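Local structure of uncharacterized conserved protein (Thermotoga maritima, 2ZBV) at residues K23-S28 with A136-M141; V49-S54 with L96-E101; E107-E112 with L143-V148; R161-E166 with S184-F189. The protein binds adenosine and, as a member of the SAM hydrolase and SAM-dependent halogenase family, probably cleaves S-adenosyl-L-methionine. One frame throughout, in Å; residues are numbered along the deposited sequence.

Interaction 1: K23-S28 with A136-M141; sequences KRINPS and AAHLDM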
loop_
_atom_site.group_PDB
_atom_site.type_symbol
_atom_site.label_atom_id
_atom_site.label_comp_id
_atom_site.label_asym_id
_atom_site.label_seq_id
_atom_site.Cartn_x
_atom_site.Cartn_y
_atom_site.Cartn_z
ATOM N N LYS A 23 -6.084 -9.601 -14.521
ATOM C CA LYS A 23 -7.300 -10.302 -14.114
ATOM C C LYS A 23 -8.326 -10.464 -15.233
ATOM O O LYS A 23 -9.209 -11.323 -15.154
ATOM C CB LYS A 23 -7.949 -9.576 -12.935
ATOM C CG LYS A 23 -7.187 -9.707 -11.627
ATOM C CD LYS A 23 -7.265 -11.132 -11.095
ATOM C CE LYS A 23 -6.722 -11.227 -9.680
ATOM N NZ LYS A 23 -6.977 -12.575 -9.099
ATOM N N ARG A 24 -8.223 -9.624 -16.258
ATOM C CA ARG A 24 -9.137 -9.705 -17.393
ATOM C C ARG A 24 -8.691 -10.908 -18.208
ATOM O O ARG A 24 -9.515 -11.660 -18.728
ATOM C CB ARG A 24 -9.069 -8.430 -18.247
ATOM C CG ARG A 24 -9.602 -7.190 -17.540
ATOM C CD ARG A 24 -9.413 -5.905 -18.352
ATOM N NE ARG A 24 -10.287 -5.867 -19.523
ATOM C CZ ARG A 24 -10.485 -4.793 -20.284
ATOM N NH1 ARG A 24 -9.870 -3.648 -20.004
ATOM N NH2 ARG A 24 -11.303 -4.863 -21.327
ATOM N N ILE A 25 -7.377 -11.085 -18.298
ATOM C CA ILE A 25 -6.801 -12.201 -19.033
ATOM C C ILE A 25 -7.007 -13.497 -18.258
ATOM O O ILE A 25 -7.454 -14.495 -18.814
ATOM C CB ILE A 25 -5.302 -11.985 -19.269
ATOM C CG1 ILE A 25 -5.104 -10.877 -20.301
ATOM C CG2 ILE A 25 -4.648 -13.274 -19.745
ATOM C CD1 ILE A 25 -3.663 -10.545 -20.546
ATOM N N ASN A 26 -6.689 -13.472 -16.968
ATOM C CA ASN A 26 -6.845 -14.642 -16.115
ATOM C C ASN A 26 -7.508 -14.249 -14.798
ATOM O O ASN A 26 -6.849 -13.766 -13.879
ATOM C CB ASN A 26 -5.485 -15.276 -15.826
ATOM C CG ASN A 26 -5.592 -16.503 -14.930
ATOM O OD1 ASN A 26 -4.585 -17.011 -14.432
ATOM N ND2 ASN A 26 -6.816 -16.986 -14.725
ATOM N N PRO A 27 -8.826 -14.460 -14.690
ATOM C CA PRO A 27 -9.546 -14.112 -13.461
ATOM C C PRO A 27 -9.033 -14.876 -12.250
ATOM O O PRO A 27 -9.270 -14.477 -11.110
ATOM C CB PRO A 27 -10.994 -14.472 -13.795
ATOM C CG PRO A 27 -11.057 -14.279 -15.285
ATOM C CD PRO A 27 -9.759 -14.903 -15.741
ATOM N N SER A 28 -8.325 -15.973 -12.500
ATOM C CA SER A 28 -7.799 -16.793 -11.416
ATOM C C SER A 28 -6.348 -16.497 -11.061
ATOM O O SER A 28 -5.768 -17.176 -10.216
ATOM C CB SER A 28 -7.940 -18.274 -11.776
ATOM O OG SER A 28 -9.304 -18.608 -11.967
ATOM N N ALA A 136 3.034 -11.508 -18.685
ATOM C CA ALA A 136 3.191 -12.241 -17.432
ATOM C C ALA A 136 1.916 -13.036 -17.169
ATOM O O ALA A 136 1.971 -14.180 -16.721
ATOM C CB ALA A 136 3.452 -11.274 -16.275
ATOM N N ALA A 137 0.770 -12.421 -17.448
ATOM C CA ALA A 137 -0.516 -13.074 -17.243
ATOM C C ALA A 137 -0.637 -14.354 -18.072
ATOM O O ALA A 137 -1.095 -15.376 -17.564
ATOM C CB ALA A 137 -1.654 -12.126 -17.588
ATOM N N HIS A 138 -0.234 -14.292 -19.341
ATOM C CA HIS A 138 -0.301 -15.463 -20.226
ATOM C C HIS A 138 0.671 -16.556 -19.774
ATOM O O HIS A 138 0.324 -17.740 -19.745
ATOM C CB HIS A 138 0.010 -15.066 -21.683
ATOM C CG HIS A 138 -1.078 -14.276 -22.346
ATOM N ND1 HIS A 138 -2.351 -14.772 -22.533
ATOM C CD2 HIS A 138 -1.085 -13.019 -22.855
ATOM C CE1 HIS A 138 -3.097 -13.853 -23.124
ATOM N NE2 HIS A 138 -2.353 -12.781 -23.331
ATOM N N LEU A 139 1.888 -16.161 -19.424
ATOM C CA LEU A 139 2.886 -17.114 -18.964
ATOM C C LEU A 139 2.383 -17.836 -17.713
ATOM O O LEU A 139 2.501 -19.055 -17.602
ATOM C CB LEU A 139 4.205 -16.400 -18.657
ATOM C CG LEU A 139 5.019 -15.898 -19.851
ATOM C CD1 LEU A 139 6.154 -15.000 -19.366
ATOM C CD2 LEU A 139 5.578 -17.094 -20.628
ATOM N N ASP A 140 1.815 -17.078 -16.782
ATOM C CA ASP A 140 1.294 -17.636 -15.537
ATOM C C ASP A 140 0.113 -18.552 -15.834
ATOM O O ASP A 140 -0.283 -19.376 -15.008
ATOM C CB ASP A 140 0.844 -16.507 -14.607
ATOM C CG ASP A 140 0.271 -17.021 -13.300
ATOM O OD1 ASP A 140 1.009 -17.703 -12.559
ATOM O OD2 ASP A 140 -0.916 -16.745 -13.012
HETATM N N MSE A 141 -0.445 -18.399 -17.027
HETATM C CA MSE A 141 -1.583 -19.203 -17.445
HETATM C C MSE A 141 -1.172 -20.469 -18.186
HETATM O O MSE A 141 -2.024 -21.214 -18.651
HETATM C CB MSE A 141 -2.493 -18.382 -18.345
HETATM C CG MSE A 141 -3.854 -18.125 -17.766
HETATM SE SE MSE A 141 -4.926 -17.300 -19.121
HETATM C CE MSE A 141 -5.297 -18.884 -20.190
#
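Two helix C-termini meet at the surface of the N-terminal domain, where Ile25 at the end of helix 14-25 packs against Ala137 and His138 of helix 127-140. No hydrogen bond joins the two segments. Ile25 carries most of the contact, and both of its branches take part. Its methyl CG2, anti to the backbone N, lies 3.9 Å from Ala137 CB and 3.8 Å from CE1 of His138. CG2 also sits over one face of the imidazole, 4.1 Å from the His138 ring centroid and 27° off the ring normal, a CH-pi contact. The other branch ends in CD1, which comes to 3.9 Å from Ala137 CB and 3.8 Å from His138 NE2. With CG anti to the carbonyl carbon (chi1 -72°) the His138 ring reaches Ile25, and the two side chains cross at about a right angle.

Away from Ile25, Ala136 and Leu139 of helix 127-140 touch Val62 and Val89 of the domain's mixed sheet. At helix 14-25, Lys23 is bound across a subunit boundary, in a salt bridge with Glu30 of a second subunit.

Where helix 14-25 gives way to loop at Asn26, the selenomethionine Met141 lies across the exposed end of the contact. Its SE atom lies 3.8 Å from Ile25 O. The same SE touches Asn26 CB at 3.9 Å, and Met141 CG lies 3.8 Å from Asn26 CB.

Interaction 2: V49-S54 with L96-E101; sequences VLYRAS and LTVVAE
Helices 49-54 and 97-101 run at 49° to one another, their axes 8.4 Å apart at closest approach, with the CA atoms of Tyr51 and Val99 5.2 Å apart. The contact is mainly apolar, and no hydrogen bond crosses it. Val99 points CG1 into the backbone of the other helix, 3.7 Å from Tyr51 CA, and the same methyl reaches Leu50 CG at 4.0 Å. Val98 CG1, anti to its own backbone N (chi1 -170°), presses on Tyr51 CB at 3.5 Å, the two side chains crossing at about a right angle. At the N-cap end Leu96 turns CD2 back to meet Leu50 CD2 at 3.4 Å, tighter than usual for two methyls. Ser54 folds its hydroxyl back onto Tyr51 O, and OG also hydrogen-bonds the OH of Tyr103. With an alanine here the Tyr103 hydroxyl would probably lose this partner, and the Tyr51 carbonyl its hydroxyl donor. The pair is buried near the centre of the chain: Leu50, Leu96 and Val99 lie on Phe88 of strand 87-91, Leu50 also touches Phe63 and Val65 of strand 62-66, and on another side of helix 43-54 Val49 and Arg52 reach strand 169-177.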
loop_
_atom_site.group_PDB
_atom_site.type_symbol
_atom_site.label_atom_id
_atom_site.label_comp_id
_atom_site.label_asym_id
_atom_site.label_seq_id
_atom_site.Cartn_x
_atom_site.Cartn_y
_atom_site.Cartn_z
ATOM N N VAL A 49 16.110 -5.941 -4.538
ATOM C CA VAL A 49 14.825 -6.306 -3.926
ATOM C C VAL A 49 14.225 -7.530 -4.622
ATOM O O VAL A 49 13.679 -8.421 -3.975
ATOM C CB VAL A 49 13.789 -5.148 -4.017
ATOM C CG1 VAL A 49 12.440 -5.630 -3.488
ATOM C CG2 VAL A 49 14.261 -3.940 -3.184
ATOM N N LEU A 50 14.332 -7.563 -5.946
ATOM C CA LEU A 50 13.803 -8.675 -6.740
ATOM C C LEU A 50 14.442 -9.997 -6.331
ATOM O O LEU A 50 13.755 -10.975 -6.043
ATOM C CB LEU A 50 14.079 -8.434 -8.224
ATOM C CG LEU A 50 13.716 -9.596 -9.151
ATOM C CD1 LEU A 50 12.208 -9.800 -9.141
ATOM C CD2 LEU A 50 14.210 -9.285 -10.571
ATOM N N TYR A 51 15.766 -10.032 -6.310
ATOM C CA TYR A 51 16.447 -11.263 -5.926
ATOM C C TYR A 51 16.048 -11.728 -4.524
ATOM O O TYR A 51 15.624 -12.863 -4.332
ATOM C CB TYR A 51 17.960 -11.077 -5.986
ATOM C CG TYR A 51 18.702 -12.231 -5.360
ATOM C CD1 TYR A 51 18.594 -13.521 -5.883
ATOM C CD2 TYR A 51 19.482 -12.044 -4.217
ATOM C CE1 TYR A 51 19.244 -14.598 -5.283
ATOM C CE2 TYR A 51 20.135 -13.119 -3.607
ATOM C CZ TYR A 51 20.009 -14.388 -4.145
ATOM O OH TYR A 51 20.638 -15.446 -3.538
ATOM N N ARG A 52 16.181 -10.845 -3.543
ATOM C CA ARG A 52 15.842 -11.206 -2.172
ATOM C C ARG A 52 14.410 -11.694 -2.004
ATOM O O ARG A 52 14.167 -12.685 -1.316
ATOM C CB ARG A 52 16.157 -10.026 -1.249
ATOM C CG ARG A 52 17.633 -9.683 -1.347
ATOM C CD ARG A 52 18.087 -8.520 -0.514
ATOM N NE ARG A 52 19.459 -8.188 -0.897
ATOM C CZ ARG A 52 20.281 -7.429 -0.182
ATOM N NH1 ARG A 52 19.877 -6.913 0.971
ATOM N NH2 ARG A 52 21.505 -7.185 -0.632
ATOM N N ALA A 53 13.457 -11.031 -2.643
ATOM C CA ALA A 53 12.075 -11.485 -2.527
ATOM C C ALA A 53 11.859 -12.828 -3.232
ATOM O O ALA A 53 11.107 -13.672 -2.738
ATOM C CB ALA A 53 11.133 -10.453 -3.106
ATOM N N SER A 54 12.518 -13.019 -4.378
ATOM C CA SER A 54 12.367 -14.247 -5.170
ATOM C C SER A 54 12.778 -15.501 -4.418
ATOM O O SER A 54 12.329 -16.601 -4.745
ATOM C CB SER A 54 13.182 -14.166 -6.473
ATOM O OG SER A 54 14.576 -14.201 -6.224
ATOM N N LEU A 96 17.312 -7.284 -14.009
ATOM C CA LEU A 96 17.411 -8.723 -13.743
ATOM C C LEU A 96 18.844 -9.184 -13.497
ATOM O O LEU A 96 19.116 -10.387 -13.469
ATOM C CB LEU A 96 16.825 -9.527 -14.909
ATOM C CG LEU A 96 15.350 -9.270 -15.235
ATOM C CD1 LEU A 96 14.903 -10.177 -16.377
ATOM C CD2 LEU A 96 14.502 -9.504 -13.983
ATOM N N THR A 97 19.750 -8.231 -13.307
ATOM C CA THR A 97 21.160 -8.536 -13.081
ATOM C C THR A 97 21.447 -9.501 -11.931
ATOM O O THR A 97 22.181 -10.482 -12.110
ATOM C CB THR A 97 21.976 -7.250 -12.829
ATOM O OG1 THR A 97 22.036 -6.477 -14.029
ATOM C CG2 THR A 97 23.394 -7.584 -12.385
ATOM N N VAL A 98 20.875 -9.232 -10.757
ATOM C CA VAL A 98 21.127 -10.074 -9.594
ATOM C C VAL A 98 20.556 -11.491 -9.700
ATOM O O VAL A 98 21.264 -12.456 -9.422
ATOM C CB VAL A 98 20.628 -9.398 -8.286
ATOM C CG1 VAL A 98 21.132 -10.182 -7.070
ATOM C CG2 VAL A 98 21.131 -7.947 -8.215
ATOM N N VAL A 99 19.294 -11.639 -10.098
ATOM C CA VAL A 99 18.739 -12.989 -10.220
ATOM C C VAL A 99 19.508 -13.791 -11.273
ATOM O O VAL A 99 19.753 -14.984 -11.092
ATOM C CB VAL A 99 17.243 -12.987 -10.604
ATOM C CG1 VAL A 99 16.406 -12.541 -9.415
ATOM C CG2 VAL A 99 17.007 -12.083 -11.820
ATOM N N ALA A 100 19.887 -13.128 -12.365
ATOM C CA ALA A 100 20.653 -13.770 -13.434
ATOM C C ALA A 100 21.984 -14.289 -12.894
ATOM O O ALA A 100 22.394 -15.407 -13.190
ATOM C CB ALA A 100 20.922 -12.778 -14.561
ATOM N N GLU A 101 22.654 -13.456 -12.107
ATOM C CA GLU A 101 23.949 -13.801 -11.535
ATOM C C GLU A 101 23.866 -14.858 -10.438
ATOM O O GLU A 101 24.711 -15.751 -10.365
ATOM C CB GLU A 101 24.620 -12.536 -10.986
ATOM C CG GLU A 101 25.909 -12.775 -10.206
ATOM C CD GLU A 101 27.044 -13.308 -11.069
ATOM O OE1 GLU A 101 28.137 -13.568 -10.518
ATOM O OE2 GLU A 101 26.849 -13.463 -12.295
#

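Interaction 3: E107-E112 with L143-V148; sequences EIREIE and LPLERV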
loop_
_atom_site.group_PDB
_atom_site.type_symbol
_atom_site.label_atom_id
_atom_site.label_comp_id
_atom_site.label_asym_id
_atom_site.label_seq_id
_atom_site.Cartn_x
_atom_site.Cartn_y
_atom_site.Cartn_z
ATOM N N GLU A 107 17.434 -19.374 -20.121
ATOM C CA GLU A 107 16.962 -18.944 -21.431
ATOM C C GLU A 107 16.411 -17.525 -21.386
ATOM O O GLU A 107 15.802 -17.130 -20.392
ATOM C CB GLU A 107 15.861 -19.895 -21.894
ATOM C CG GLU A 107 15.256 -19.601 -23.245
ATOM C CD GLU A 107 14.150 -20.587 -23.586
ATOM O OE1 GLU A 107 14.371 -21.806 -23.416
ATOM O OE2 GLU A 107 13.064 -20.154 -24.021
ATOM N N ILE A 108 16.624 -16.776 -22.468
ATOM C CA ILE A 108 16.129 -15.407 -22.582
ATOM C C ILE A 108 15.380 -15.244 -23.909
ATOM O O ILE A 108 15.880 -15.631 -24.967
ATOM C CB ILE A 108 17.267 -14.374 -22.574
ATOM C CG1 ILE A 108 18.215 -14.624 -21.404
ATOM C CG2 ILE A 108 16.680 -12.973 -22.461
ATOM C CD1 ILE A 108 19.455 -13.741 -21.449
ATOM N N ARG A 109 14.187 -14.665 -23.839
ATOM C CA ARG A 109 13.349 -14.437 -25.016
ATOM C C ARG A 109 13.029 -12.953 -25.153
ATOM O O ARG A 109 12.878 -12.247 -24.153
ATOM C CB ARG A 109 12.016 -15.171 -24.869
ATOM C CG ARG A 109 12.112 -16.670 -24.762
ATOM C CD ARG A 109 12.177 -17.275 -26.133
ATOM N NE ARG A 109 12.510 -18.689 -26.080
ATOM C CZ ARG A 109 12.611 -19.465 -27.151
ATOM N NH1 ARG A 109 12.394 -18.956 -28.355
ATOM N NH2 ARG A 109 12.951 -20.738 -27.019
ATOM N N GLU A 110 12.934 -12.474 -26.388
ATOM C CA GLU A 110 12.547 -11.094 -26.587
ATOM C C GLU A 110 11.042 -11.169 -26.802
ATOM O O GLU A 110 10.543 -12.103 -27.436
ATOM C CB GLU A 110 13.232 -10.484 -27.811
ATOM C CG GLU A 110 12.653 -9.119 -28.188
ATOM C CD GLU A 110 13.552 -8.330 -29.117
ATOM O OE1 GLU A 110 14.389 -8.952 -29.808
ATOM O OE2 GLU A 110 13.411 -7.085 -29.163
ATOM N N ILE A 111 10.312 -10.218 -26.239
ATOM C CA ILE A 111 8.872 -10.198 -26.389
ATOM C C ILE A 111 8.563 -9.644 -27.782
ATOM O O ILE A 111 8.687 -8.445 -28.024
ATOM C CB ILE A 111 8.222 -9.316 -25.293
ATOM C CG1 ILE A 111 8.546 -9.903 -23.907
ATOM C CG2 ILE A 111 6.717 -9.226 -25.505
ATOM C CD1 ILE A 111 8.018 -9.094 -22.733
ATOM N N GLU A 112 8.176 -10.530 -28.695
ATOM C CA GLU A 112 7.872 -10.131 -30.066
ATOM C C GLU A 112 6.462 -10.515 -30.486
ATOM O O GLU A 112 5.916 -9.948 -31.429
ATOM C CB GLU A 112 8.868 -10.779 -31.026
ATOM C CG GLU A 112 10.323 -10.496 -30.706
ATOM C CD GLU A 112 11.267 -11.252 -31.621
ATOM O OE1 GLU A 112 11.185 -12.497 -31.661
ATOM O OE2 GLU A 112 12.093 -10.605 -32.298
ATOM N N LEU A 143 1.107 -20.441 -20.891
ATOM C CA LEU A 143 1.678 -20.154 -22.208
ATOM C C LEU A 143 3.145 -20.559 -22.245
ATOM O O LEU A 143 3.924 -20.164 -21.379
ATOM C CB LEU A 143 1.582 -18.660 -22.537
ATOM C CG LEU A 143 2.209 -18.285 -23.887
ATOM C CD1 LEU A 143 1.177 -18.501 -24.981
ATOM C CD2 LEU A 143 2.681 -16.837 -23.885
ATOM N N PRO A 144 3.547 -21.354 -23.255
ATOM C CA PRO A 144 4.938 -21.802 -23.393
ATOM C C PRO A 144 5.836 -20.595 -23.630
ATOM O O PRO A 144 5.464 -19.681 -24.366
ATOM C CB PRO A 144 4.893 -22.725 -24.617
ATOM C CG PRO A 144 3.457 -23.207 -24.646
ATOM C CD PRO A 144 2.692 -21.959 -24.293
ATOM N N LEU A 145 7.020 -20.607 -23.024
ATOM C CA LEU A 145 7.967 -19.505 -23.147
ATOM C C LEU A 145 8.355 -19.170 -24.590
ATOM O O LEU A 145 8.455 -17.999 -24.957
ATOM C CB LEU A 145 9.226 -19.822 -22.340
ATOM C CG LEU A 145 10.279 -18.714 -22.278
ATOM C CD1 LEU A 145 9.649 -17.443 -21.712
ATOM C CD2 LEU A 145 11.449 -19.166 -21.416
ATOM N N GLU A 146 8.572 -20.204 -25.400
ATOM C CA GLU A 146 8.956 -20.038 -26.801
ATOM C C GLU A 146 7.963 -19.200 -27.598
ATOM O O GLU A 146 8.302 -18.663 -28.652
ATOM C CB GLU A 146 9.081 -21.407 -27.464
ATOM C CG GLU A 146 7.807 -22.220 -27.343
ATOM C CD GLU A 146 7.913 -23.572 -27.999
ATOM O OE1 GLU A 146 8.940 -24.251 -27.786
ATOM O OE2 GLU A 146 6.965 -23.956 -28.716
ATOM N N ARG A 147 6.738 -19.098 -27.099
ATOM C CA ARG A 147 5.696 -18.338 -27.773
ATOM C C ARG A 147 5.836 -16.825 -27.575
ATOM O O ARG A 147 5.151 -16.043 -28.236
ATOM C CB ARG A 147 4.323 -18.790 -27.279
ATOM C CG ARG A 147 4.058 -20.281 -27.440
ATOM C CD ARG A 147 3.986 -20.688 -28.898
ATOM N NE ARG A 147 3.011 -19.889 -29.632
ATOM C CZ ARG A 147 3.330 -19.073 -30.630
ATOM N NH1 ARG A 147 4.596 -18.960 -31.010
ATOM N NH2 ARG A 147 2.393 -18.365 -31.247
ATOM N N VAL A 148 6.713 -16.411 -26.666
ATOM C CA VAL A 148 6.912 -14.984 -26.420
ATOM C C VAL A 148 7.709 -14.349 -27.559
ATOM O O VAL A 148 7.469 -13.200 -27.919
ATOM C CB VAL A 148 7.657 -14.740 -25.081
ATOM C CG1 VAL A 148 7.976 -13.257 -24.917
ATOM C CG2 VAL A 148 6.800 -15.226 -23.916
#
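Glu107 OE2 takes two N-H groups from Arg109, its neighbour two residues along strand 105-110, while methyl CD2 of Leu145 presses on the same oxygen. The salt bridge from Arg109 NE to Glu107 OE2 measures 2.6 Å; the oxygen lies in the guanidinium plane, but the nitrogen stands 39° out of the carboxylate plane. The second bond, from Arg109 NH2, is weak. Leu145 CD2 approaches Glu107 OE2 to 3.2 Å, and Leu145 CG rests 3.7 Å from Arg109 CG. A bend at chi2 (-85°) turns the arginine chain across the short 3-10 segment, where Glu146 CA lies 3.7 Å above the guanidinium plane, over its centre. Arg109 NH1 reaches onward to the carbonyl of Gly149. A lysine in its place would probably lose the flat group that spans both Glu107 and Gly149, leaving one of these acceptors without its mate and Glu146 without the face it covers.

Farther along, Glu112 N donates to Val148 O at 2.9 Å, a nearly straight bond (165°), and Glu112 OE1 is hydrogen-bonded to Asp150 N. Val148 CG1 packs on Ile111 CG1 at 3.5 Å, beside Val79 of the adjoining strand. Glu110 and Ile108 make backbone bonds with Asp150 and Leu152, so the chain beyond Val148 runs along the border of the sheet. That one backbone bond joins the segments directly; at the other end Leu145 and Glu146 pack on a salt-bridged pair, in which Glu107 probably offsets the positive charges of Arg109 and the nearby Arg151.

Interaction 4: R161-E166 with S184-F189; sequences RKPVVE and STNIPF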
loop_
_atom_site.group_PDB
_atom_site.type_symbol
_atom_site.label_atom_id
_atom_site.label_comp_id
_atom_site.label_asym_id
_atom_site.label_seq_id
_atom_site.Cartn_x
_atom_site.Cartn_y
_atom_site.Cartn_z
ATOM N N ARG A 161 30.520 -3.718 -8.332
ATOM C CA ARG A 161 31.779 -4.151 -7.747
ATOM C C ARG A 161 31.452 -5.260 -6.751
ATOM O O ARG A 161 30.980 -4.987 -5.645
ATOM C CB ARG A 161 32.453 -2.978 -7.032
ATOM C CG ARG A 161 33.725 -3.339 -6.284
ATOM C CD ARG A 161 34.252 -2.142 -5.510
ATOM N NE ARG A 161 35.404 -2.483 -4.680
ATOM C CZ ARG A 161 36.579 -2.889 -5.155
ATOM N NH1 ARG A 161 36.768 -3.005 -6.464
ATOM N NH2 ARG A 161 37.566 -3.177 -4.319
ATOM N N LYS A 162 31.688 -6.506 -7.151
ATOM C CA LYS A 162 31.407 -7.656 -6.295
ATOM C C LYS A 162 32.043 -7.532 -4.916
ATOM O O LYS A 162 33.205 -7.146 -4.789
ATOM C CB LYS A 162 31.901 -8.949 -6.956
ATOM C CG LYS A 162 32.086 -10.106 -5.973
ATOM C CD LYS A 162 31.046 -11.205 -6.129
ATOM C CE LYS A 162 31.410 -12.159 -7.253
ATOM N NZ LYS A 162 30.517 -13.351 -7.270
ATOM N N PRO A 163 31.282 -7.855 -3.860
ATOM C CA PRO A 163 31.833 -7.766 -2.507
ATOM C C PRO A 163 32.898 -8.845 -2.339
ATOM O O PRO A 163 32.652 -10.019 -2.621
ATOM C CB PRO A 163 30.612 -8.001 -1.621
ATOM C CG PRO A 163 29.790 -8.937 -2.442
ATOM C CD PRO A 163 29.887 -8.329 -3.825
ATOM N N VAL A 164 34.080 -8.444 -1.894
ATOM C CA VAL A 164 35.166 -9.394 -1.703
ATOM C C VAL A 164 35.740 -9.331 -0.298
ATOM O O VAL A 164 35.555 -8.348 0.423
ATOM C CB VAL A 164 36.320 -9.134 -2.695
ATOM C CG1 VAL A 164 35.837 -9.324 -4.128
ATOM C CG2 VAL A 164 36.863 -7.727 -2.490
ATOM N N VAL A 165 36.434 -10.395 0.082
ATOM C CA VAL A 165 37.080 -10.476 1.382
ATOM C C VAL A 165 38.560 -10.205 1.155
ATOM O O VAL A 165 39.213 -10.918 0.394
ATOM C CB VAL A 165 36.933 -11.877 2.000
ATOM C CG1 VAL A 165 37.788 -11.984 3.253
ATOM C CG2 VAL A 165 35.480 -12.147 2.327
ATOM N N GLU A 166 39.089 -9.174 1.802
ATOM C CA GLU A 166 40.500 -8.859 1.637
ATOM C C GLU A 166 41.164 -8.297 2.885
ATOM O O GLU A 166 40.756 -7.267 3.419
ATOM C CB GLU A 166 40.700 -7.879 0.480
ATOM C CG GLU A 166 39.985 -6.556 0.652
ATOM C CD GLU A 166 40.665 -5.435 -0.107
ATOM O OE1 GLU A 166 41.796 -5.061 0.276
ATOM O OE2 GLU A 166 40.076 -4.934 -1.088
ATOM N N SER A 184 20.909 -2.759 4.941
ATOM C CA SER A 184 21.340 -4.044 4.404
ATOM C C SER A 184 22.339 -3.853 3.266
ATOM O O SER A 184 22.101 -3.075 2.342
ATOM C CB SER A 184 20.154 -4.855 3.900
ATOM O OG SER A 184 20.609 -6.112 3.433
ATOM N N THR A 185 23.456 -4.572 3.342
ATOM C CA THR A 185 24.503 -4.472 2.331
ATOM C C THR A 185 24.350 -5.573 1.290
ATOM O O THR A 185 23.409 -6.364 1.343
ATOM C CB THR A 185 25.910 -4.608 2.961
ATOM O OG1 THR A 185 26.109 -5.957 3.392
ATOM C CG2 THR A 185 26.050 -3.686 4.163
ATOM N N ASN A 186 25.285 -5.612 0.347
ATOM C CA ASN A 186 25.278 -6.622 -0.700
ATOM C C ASN A 186 26.318 -7.675 -0.334
ATOM O O ASN A 186 26.708 -8.495 -1.158
ATOM C CB ASN A 186 25.616 -5.985 -2.050
ATOM C CG ASN A 186 27.030 -5.446 -2.106
ATOM O OD1 ASN A 186 27.599 -5.046 -1.088
ATOM N ND2 ASN A 186 27.604 -5.420 -3.309
ATOM N N ILE A 187 26.753 -7.641 0.921
ATOM C CA ILE A 187 27.746 -8.579 1.434
ATOM C C ILE A 187 27.056 -9.804 2.033
ATOM O O ILE A 187 26.307 -9.692 3.000
ATOM C CB ILE A 187 28.602 -7.924 2.543
ATOM C CG1 ILE A 187 29.326 -6.698 1.987
ATOM C CG2 ILE A 187 29.600 -8.933 3.101
ATOM C CD1 ILE A 187 29.896 -5.792 3.062
ATOM N N PRO A 188 27.299 -10.996 1.466
ATOM C CA PRO A 188 26.641 -12.171 2.040
ATOM C C PRO A 188 27.171 -12.378 3.453
ATOM O O PRO A 188 28.373 -12.229 3.691
ATOM C CB PRO A 188 27.060 -13.303 1.099
ATOM C CG PRO A 188 27.379 -12.588 -0.199
ATOM C CD PRO A 188 28.094 -11.360 0.282
ATOM N N PHE A 189 26.296 -12.711 4.395
ATOM C CA PHE A 189 26.763 -12.918 5.761
ATOM C C PHE A 189 27.748 -14.084 5.807
ATOM O O PHE A 189 28.604 -14.144 6.689
ATOM C CB PHE A 189 25.601 -13.187 6.715
ATOM C CG PHE A 189 25.926 -12.874 8.147
ATOM C CD1 PHE A 189 25.946 -11.557 8.592
ATOM C CD2 PHE A 189 26.268 -13.886 9.034
ATOM C CE1 PHE A 189 26.306 -11.250 9.901
ATOM C CE2 PHE A 189 26.631 -13.590 10.346
ATOM C CZ PHE A 189 26.650 -12.269 10.780
#
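Pro163 packs onto the corner at Asn186 and Ile187, where the chain leaves strand 183-185 of the C-terminal domain's mixed sheet. Strands 164-166 and 183-185 each pair with the long strand 169-177, so the contact joins the chain just before one to the chain just after the other. No hydrogen bond crosses it. The apolar touches all come from the proline ring: Pro163 CB meets Ile187 CG1 at 4.0 Å, and CG meets CD of Pro188 at the same distance, the two proline rings crossing at about a right angle. Polar groups meet the ring as well. Asn186 O lies 3.4 Å from Pro163 CG, and Asn186 ND2 comes to 3.7 Å from Pro163 CD. With CG set between its backbone N and carbonyl carbon (chi1 66°), Asn186 carries its amide out toward the proline while OD1 accepts from Glu173 N, a bond that holds the amide to strand 169-177. Bonds within the corner fix its shape. Thr185 forms an ST turn, and its hydroxyl also bonds Leu238 O on strand 237-242; in the turn Ile187 N donates to Thr185 OG1 over 3.1 Å at 156°.

Interactions 1, 2 and 3 belong to the N-terminal domain, while interaction 4 lies in the C-terminal sheet on the far side of the chain's centre, its centre about 38 Å from that of interaction 1. Along the chain interaction 2 is nested within the loop closed by interaction 1, interactions 1 and 3 alternate, and interaction 4 follows last. Interactions 1 and 3, with centres about 16 Å apart, are joined through helix 127-140: Leu139 packs on Val148, and His138 O probably accepts from Leu143 N. Interactions 2 and 4, centres about 15 Å apart, meet where Arg52 NH2 bonds Thr185 O, so helix 43-54 links the two domains.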